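Local atomic coordinates of UDP-N-acetylmuramate--L-alanine ligase (Thermotoga maritima, PDB entry 1J6U), a protein that joins L-alanine to UDP-N-acetylmuramate at the expense of ATP, a ligation step in building the peptidoglycan of the bacterial cell wall. Residues Val384-Asp389 / Ala414-Lys419; Val354-Pro359 / Phe435-Ala440. All blocks are in the same frame, centred on the assembly; numbering follows the deposited sequence.

Contact 1. Residues Val384-Asp389 / Ala414-Lys419; sequences VTEVYD and AYFVEK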
loop_
_atom_site.group_PDB
_atom_site.type_symbol
_atom_site.label_atom_id
_atom_site.label_comp_id
_atom_site.label_asym_id
_atom_site.label_seq_id
_atom_site.Cartn_x
_atom_site.Cartn_y
_atom_site.Cartn_z
ATOM N N VAL A 384 -14.761 -1.429 -18.464
ATOM C CA VAL A 384 -15.161 -1.511 -17.052
ATOM C C VAL A 384 -15.684 -2.919 -16.798
ATOM O O VAL A 384 -16.280 -3.487 -17.692
ATOM C CB VAL A 384 -16.333 -0.601 -16.726
ATOM C CG1 VAL A 384 -16.573 -0.627 -15.235
ATOM C CG2 VAL A 384 -16.082 0.797 -17.214
ATOM N N THR A 385 -15.445 -3.479 -15.610
ATOM C CA THR A 385 -15.974 -4.796 -15.269
ATOM C C THR A 385 -16.957 -4.562 -14.159
ATOM O O THR A 385 -17.143 -3.433 -13.699
ATOM C CB THR A 385 -15.005 -5.777 -14.635
ATOM O OG1 THR A 385 -13.669 -5.491 -15.017
ATOM C CG2 THR A 385 -15.376 -7.182 -15.089
ATOM N N GLU A 386 -17.573 -5.652 -13.720
ATOM C CA GLU A 386 -18.535 -5.590 -12.654
ATOM C C GLU A 386 -17.756 -5.296 -11.374
ATOM O O GLU A 386 -16.559 -5.586 -11.307
ATOM C CB GLU A 386 -19.269 -6.931 -12.533
ATOM C CG GLU A 386 -20.484 -6.778 -11.677
ATOM C CD GLU A 386 -21.229 -5.494 -12.020
ATOM O OE1 GLU A 386 -21.882 -5.477 -13.079
ATOM O OE2 GLU A 386 -21.143 -4.501 -11.253
ATOM N N VAL A 387 -18.417 -4.721 -10.369
ATOM C CA VAL A 387 -17.722 -4.430 -9.127
ATOM C C VAL A 387 -17.213 -5.682 -8.435
ATOM O O VAL A 387 -17.793 -6.756 -8.546
ATOM C CB VAL A 387 -18.589 -3.703 -8.142
ATOM C CG1 VAL A 387 -19.266 -2.542 -8.828
ATOM C CG2 VAL A 387 -19.561 -4.671 -7.539
ATOM N N TYR A 388 -16.099 -5.525 -7.732
ATOM C CA TYR A 388 -15.503 -6.622 -6.994
ATOM C C TYR A 388 -16.318 -6.718 -5.698
ATOM O O TYR A 388 -16.328 -5.768 -4.894
ATOM C CB TYR A 388 -14.058 -6.283 -6.690
ATOM C CG TYR A 388 -13.363 -7.325 -5.869
ATOM C CD1 TYR A 388 -12.946 -8.521 -6.447
ATOM C CD2 TYR A 388 -13.107 -7.113 -4.504
ATOM C CE1 TYR A 388 -12.285 -9.489 -5.691
ATOM C CE2 TYR A 388 -12.450 -8.074 -3.733
ATOM C CZ TYR A 388 -12.045 -9.262 -4.333
ATOM O OH TYR A 388 -11.435 -10.242 -3.586
ATOM N N ASP A 389 -16.995 -7.860 -5.518
ATOM C CA ASP A 389 -17.887 -8.138 -4.362
ATOM C C ASP A 389 -19.192 -7.314 -4.378
ATOM O O ASP A 389 -19.593 -6.717 -3.374
ATOM C CB ASP A 389 -17.157 -7.941 -3.014
ATOM C CG ASP A 389 -16.359 -9.169 -2.603
ATOM O OD1 ASP A 389 -16.949 -10.269 -2.523
ATOM O OD2 ASP A 389 -15.144 -9.043 -2.366
ATOM N N ALA A 414 -16.069 3.383 -24.504
ATOM C CA ALA A 414 -15.925 2.474 -23.385
ATOM C C ALA A 414 -16.654 1.147 -23.626
ATOM O O ALA A 414 -17.526 1.036 -24.478
ATOM C CB ALA A 414 -16.425 3.140 -22.105
ATOM N N TYR A 415 -16.281 0.141 -22.859
ATOM C CA TYR A 415 -16.889 -1.153 -22.966
ATOM C C TYR A 415 -17.136 -1.660 -21.568
ATOM O O TYR A 415 -16.464 -1.250 -20.615
ATOM C CB TYR A 415 -15.959 -2.156 -23.659
ATOM C CG TYR A 415 -15.531 -1.704 -24.998
ATOM C CD1 TYR A 415 -14.396 -0.924 -25.143
ATOM C CD2 TYR A 415 -16.329 -1.934 -26.114
ATOM C CE1 TYR A 415 -14.067 -0.368 -26.371
ATOM C CE2 TYR A 415 -16.015 -1.381 -27.338
ATOM C CZ TYR A 415 -14.881 -0.590 -27.460
ATOM O OH TYR A 415 -14.590 0.031 -28.645
ATOM N N PHE A 416 -18.112 -2.555 -21.461
ATOM C CA PHE A 416 -18.419 -3.186 -20.219
ATOM C C PHE A 416 -18.242 -4.670 -20.450
ATOM O O PHE A 416 -18.714 -5.197 -21.423
ATOM C CB PHE A 416 -19.858 -2.917 -19.789
ATOM C CG PHE A 416 -20.209 -3.625 -18.528
ATOM C CD1 PHE A 416 -19.749 -3.144 -17.296
ATOM C CD2 PHE A 416 -20.832 -4.868 -18.575
ATOM C CE1 PHE A 416 -19.894 -3.906 -16.126
ATOM C CE2 PHE A 416 -20.984 -5.640 -17.416
ATOM C CZ PHE A 416 -20.511 -5.164 -16.188
ATOM N N VAL A 417 -17.548 -5.344 -19.562
ATOM C CA VAL A 417 -17.358 -6.768 -19.688
ATOM C C VAL A 417 -17.627 -7.289 -18.312
ATOM O O VAL A 417 -16.843 -7.041 -17.406
ATOM C CB VAL A 417 -15.939 -7.087 -20.040
ATOM C CG1 VAL A 417 -15.735 -8.591 -20.034
ATOM C CG2 VAL A 417 -15.628 -6.492 -21.382
ATOM N N GLU A 418 -18.697 -8.047 -18.140
ATOM C CA GLU A 418 -19.019 -8.490 -16.803
ATOM C C GLU A 418 -18.304 -9.671 -16.187
ATOM O O GLU A 418 -18.128 -9.689 -14.985
ATOM C CB GLU A 418 -20.524 -8.696 -16.659
ATOM C CG GLU A 418 -21.004 -10.055 -17.020
ATOM C CD GLU A 418 -22.284 -10.375 -16.307
ATOM O OE1 GLU A 418 -22.287 -10.294 -15.054
ATOM O OE2 GLU A 418 -23.277 -10.697 -16.996
ATOM N N LYS A 419 -17.914 -10.661 -16.968
ATOM C CA LYS A 419 -17.222 -11.802 -16.390
ATOM C C LYS A 419 -15.706 -11.568 -16.331
ATOM O O LYS A 419 -15.068 -11.356 -17.354
ATOM C CB LYS A 419 -17.555 -13.065 -17.183
ATOM C CG LYS A 419 -18.838 -13.778 -16.727
ATOM C CD LYS A 419 -19.780 -12.859 -15.966
ATOM C CE LYS A 419 -20.698 -13.677 -15.042
ATOM N NZ LYS A 419 -21.280 -12.882 -13.902
#
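Val384 and Phe416 pair in parallel at the border of a Rossmann-like sheet, where strand 381-384 meets the outermost strand, 414-416, in the C-terminal domain of this Mur ligase. Two backbone hydrogen bonds clamp Val384 between the residues that flank Phe416: its N reaches Tyr415 O at 2.7 Å, and its O takes the N-H of Val417 at 2.9 Å. The same oxygen also receives a CA-H...O contact from Phe416. On the side that Val384 shares with Phe416, the valine packs against Ile403 and Leu407 of helix 400-409, while the phenylalanine touches Trp404 of that helix.

At Thr385 the backbones stay close: its CA makes a CA-H...O contact with Val417 O (3.2 Å). The Phe416 ring reaches forward along the neighbouring chain because its CG stands anti to the backbone N (chi1 177°), which brings CE1 to 3.6 Å from Thr385 C.

Glu386 comes next. A kink at chi2 (43°) turns its carboxylate back toward its own backbone, where OE2 accepts from Val387 N, which lies above the carboxylate plane. The backbone N-H groups of Ser399 and Gly400 donate to it as well, so three donors grip one oxygen. The other oxygen, OE1, meets the Phe416 ring obliquely, 3.4 Å from CZ, with carboxylate and ring planes 49° apart.

Contact 2. Residues Val354-Pro359 / Phe435-Ala440; sequences VVIFQP and FLFVGA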
loop_
_atom_site.group_PDB
_atom_site.type_symbol
_atom_site.label_atom_id
_atom_site.label_comp_id
_atom_site.label_asym_id
_atom_site.label_seq_id
_atom_site.Cartn_x
_atom_site.Cartn_y
_atom_site.Cartn_z
ATOM N N VAL A 354 -4.951 2.640 -22.113
ATOM C CA VAL A 354 -6.122 1.775 -22.005
ATOM C C VAL A 354 -6.347 1.348 -20.560
ATOM O O VAL A 354 -5.496 0.693 -19.952
ATOM C CB VAL A 354 -5.960 0.505 -22.831
ATOM C CG1 VAL A 354 -7.148 -0.385 -22.596
ATOM C CG2 VAL A 354 -5.830 0.861 -24.300
ATOM N N VAL A 355 -7.489 1.739 -20.012
ATOM C CA VAL A 355 -7.822 1.387 -18.645
ATOM C C VAL A 355 -8.844 0.260 -18.600
ATOM O O VAL A 355 -9.880 0.322 -19.251
ATOM C CB VAL A 355 -8.398 2.570 -17.898
ATOM C CG1 VAL A 355 -8.665 2.193 -16.444
ATOM C CG2 VAL A 355 -7.454 3.718 -17.985
ATOM N N ILE A 356 -8.499 -0.788 -17.867
ATOM C CA ILE A 356 -9.354 -1.925 -17.620
ATOM C C ILE A 356 -9.612 -1.735 -16.111
ATOM O O ILE A 356 -8.744 -1.996 -15.264
ATOM C CB ILE A 356 -8.614 -3.238 -17.871
ATOM C CG1 ILE A 356 -8.195 -3.313 -19.348
ATOM C CG2 ILE A 356 -9.522 -4.405 -17.507
ATOM C CD1 ILE A 356 -6.755 -2.917 -19.588
ATOM N N PHE A 357 -10.801 -1.253 -15.784
ATOM C CA PHE A 357 -11.145 -0.939 -14.411
ATOM C C PHE A 357 -12.184 -1.802 -13.735
ATOM O O PHE A 357 -13.310 -1.919 -14.217
ATOM C CB PHE A 357 -11.603 0.513 -14.378
ATOM C CG PHE A 357 -12.138 0.963 -13.050
ATOM C CD1 PHE A 357 -11.376 0.829 -11.896
ATOM C CD2 PHE A 357 -13.378 1.586 -12.966
ATOM C CE1 PHE A 357 -11.845 1.320 -10.672
ATOM C CE2 PHE A 357 -13.851 2.078 -11.759
ATOM C CZ PHE A 357 -13.084 1.947 -10.608
ATOM N N GLN A 358 -11.815 -2.383 -12.602
ATOM C CA GLN A 358 -12.741 -3.205 -11.827
ATOM C C GLN A 358 -13.145 -2.354 -10.623
ATOM O O GLN A 358 -12.370 -2.210 -9.701
ATOM C CB GLN A 358 -12.047 -4.487 -11.375
ATOM C CG GLN A 358 -12.843 -5.341 -10.386
ATOM C CD GLN A 358 -12.041 -6.532 -9.870
ATOM O OE1 GLN A 358 -10.965 -6.371 -9.274
ATOM N NE2 GLN A 358 -12.564 -7.736 -10.092
ATOM N N PRO A 359 -14.355 -1.764 -10.629
ATOM C CA PRO A 359 -14.808 -0.922 -9.513
ATOM C C PRO A 359 -14.807 -1.710 -8.212
ATOM O O PRO A 359 -14.839 -2.943 -8.206
ATOM C CB PRO A 359 -16.208 -0.483 -9.940
ATOM C CG PRO A 359 -16.203 -0.642 -11.424
ATOM C CD PRO A 359 -15.432 -1.932 -11.612
ATOM N N PHE A 435 -1.376 -0.567 -21.006
ATOM C CA PHE A 435 -2.600 -1.146 -20.482
ATOM C C PHE A 435 -2.528 -1.050 -18.963
ATOM O O PHE A 435 -1.682 -1.687 -18.305
ATOM C CB PHE A 435 -2.740 -2.614 -20.896
ATOM C CG PHE A 435 -2.765 -2.807 -22.351
ATOM C CD1 PHE A 435 -1.603 -3.080 -23.034
ATOM C CD2 PHE A 435 -3.955 -2.690 -23.058
ATOM C CE1 PHE A 435 -1.612 -3.241 -24.433
ATOM C CE2 PHE A 435 -3.976 -2.842 -24.437
ATOM C CZ PHE A 435 -2.800 -3.120 -25.132
ATOM N N LEU A 436 -3.406 -0.228 -18.413
ATOM C CA LEU A 436 -3.464 -0.066 -16.973
ATOM C C LEU A 436 -4.610 -0.897 -16.407
ATOM O O LEU A 436 -5.784 -0.578 -16.646
ATOM C CB LEU A 436 -3.753 1.380 -16.606
ATOM C CG LEU A 436 -2.870 2.474 -17.138
ATOM C CD1 LEU A 436 -3.544 3.840 -16.860
ATOM C CD2 LEU A 436 -1.511 2.347 -16.492
ATOM N N PHE A 437 -4.274 -1.944 -15.662
ATOM C CA PHE A 437 -5.276 -2.758 -15.009
ATOM C C PHE A 437 -5.478 -2.154 -13.602
ATOM O O PHE A 437 -4.688 -2.370 -12.679
ATOM C CB PHE A 437 -4.800 -4.188 -14.907
ATOM C CG PHE A 437 -4.932 -4.931 -16.166
ATOM C CD1 PHE A 437 -3.983 -4.789 -17.169
ATOM C CD2 PHE A 437 -6.008 -5.796 -16.362
ATOM C CE1 PHE A 437 -4.098 -5.509 -18.346
ATOM C CE2 PHE A 437 -6.129 -6.513 -17.541
ATOM C CZ PHE A 437 -5.172 -6.374 -18.531
ATOM N N VAL A 438 -6.571 -1.426 -13.457
ATOM C CA VAL A 438 -6.884 -0.713 -12.245
ATOM C C VAL A 438 -7.918 -1.268 -11.290
ATOM O O VAL A 438 -9.061 -1.496 -11.673
ATOM C CB VAL A 438 -7.342 0.677 -12.625
ATOM C CG1 VAL A 438 -7.508 1.545 -11.364
ATOM C CG2 VAL A 438 -6.347 1.245 -13.645
ATOM N N GLY A 439 -7.522 -1.436 -10.035
ATOM C CA GLY A 439 -8.452 -1.886 -9.027
ATOM C C GLY A 439 -7.866 -2.575 -7.822
ATOM O O GLY A 439 -6.797 -3.155 -7.896
ATOM N N ALA A 440 -8.603 -2.562 -6.711
ATOM C CA ALA A 440 -8.111 -3.164 -5.478
ATOM C C ALA A 440 -8.388 -4.655 -5.379
ATOM O O ALA A 440 -7.799 -5.357 -4.550
ATOM C CB ALA A 440 -8.716 -2.441 -4.307
#
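Four backbone hydrogen bonds join 354-359 to 435-440 in parallel register. Leu436 N donates to Val354 O (2.8 Å) and Val438 N to Ile356 O (2.9 Å); in return Leu436 O accepts from Ile356 N, and Val438 O from Gln358 N. The Ile356 bond is nearly straight at hydrogen, 174°. Thus Ile356 uses both its N and its O toward the same partner strand, the regular parallel beta pattern of this Rossmann-like sheet.

Beyond the backbone, Ile356 runs alongside the Phe437 ring. Its chi1 (-62°) places CG1 beside the backbone N, and an off-staggered chi2 (99°) lays CD1 over the centre of the ring, a CH-pi contact 3.9 Å from the centroid, while CG2 touches CD2 of that ring. Val354 CB packs 3.8 Å from Phe435 CD2 on this same face. On the opposite face, Val355 CG1 meets Val438 CG2 at 3.8 Å, and Phe357 turns the edge of its ring to Val438 O, with CD1 3.3 Å away. Pro359 N lies over one face of that ring.

Gln358 OE1 accepts a hydrogen bond from Ile443 N at the start of helix 443-457. That helix covers the Ile356-Phe437 face, where Phe450 meets the rings of Phe435 and Phe437; helix 334-347 covers the other, touching Val355, Phe357, Leu436 and Val438. Strand 324-329 runs beside 433-438, and 381-384 beside 352-357.

Contacts 1 and 2 are two seams of one six-stranded sheet in the C-terminal domain, separated by the seam between strands 352-357 and 381-384; their centres are about 10 Å apart. Contact 2 closes an inner seam and contact 1 the outer edge. Along the chain, 354-359 comes first, both halves of contact 1 follow, and 435-440 returns to the middle of the sheet last. Between the contacts, Thr385 N probably bonds to Phe357 O (3.0 Å) and Tyr388 N to Pro359 O, so segment 384-389 runs on beside 354-359. Away from the predicted ATP-binding residues, they build core and edge of the domain that in Mur ligases closes over the middle one to complete the active site.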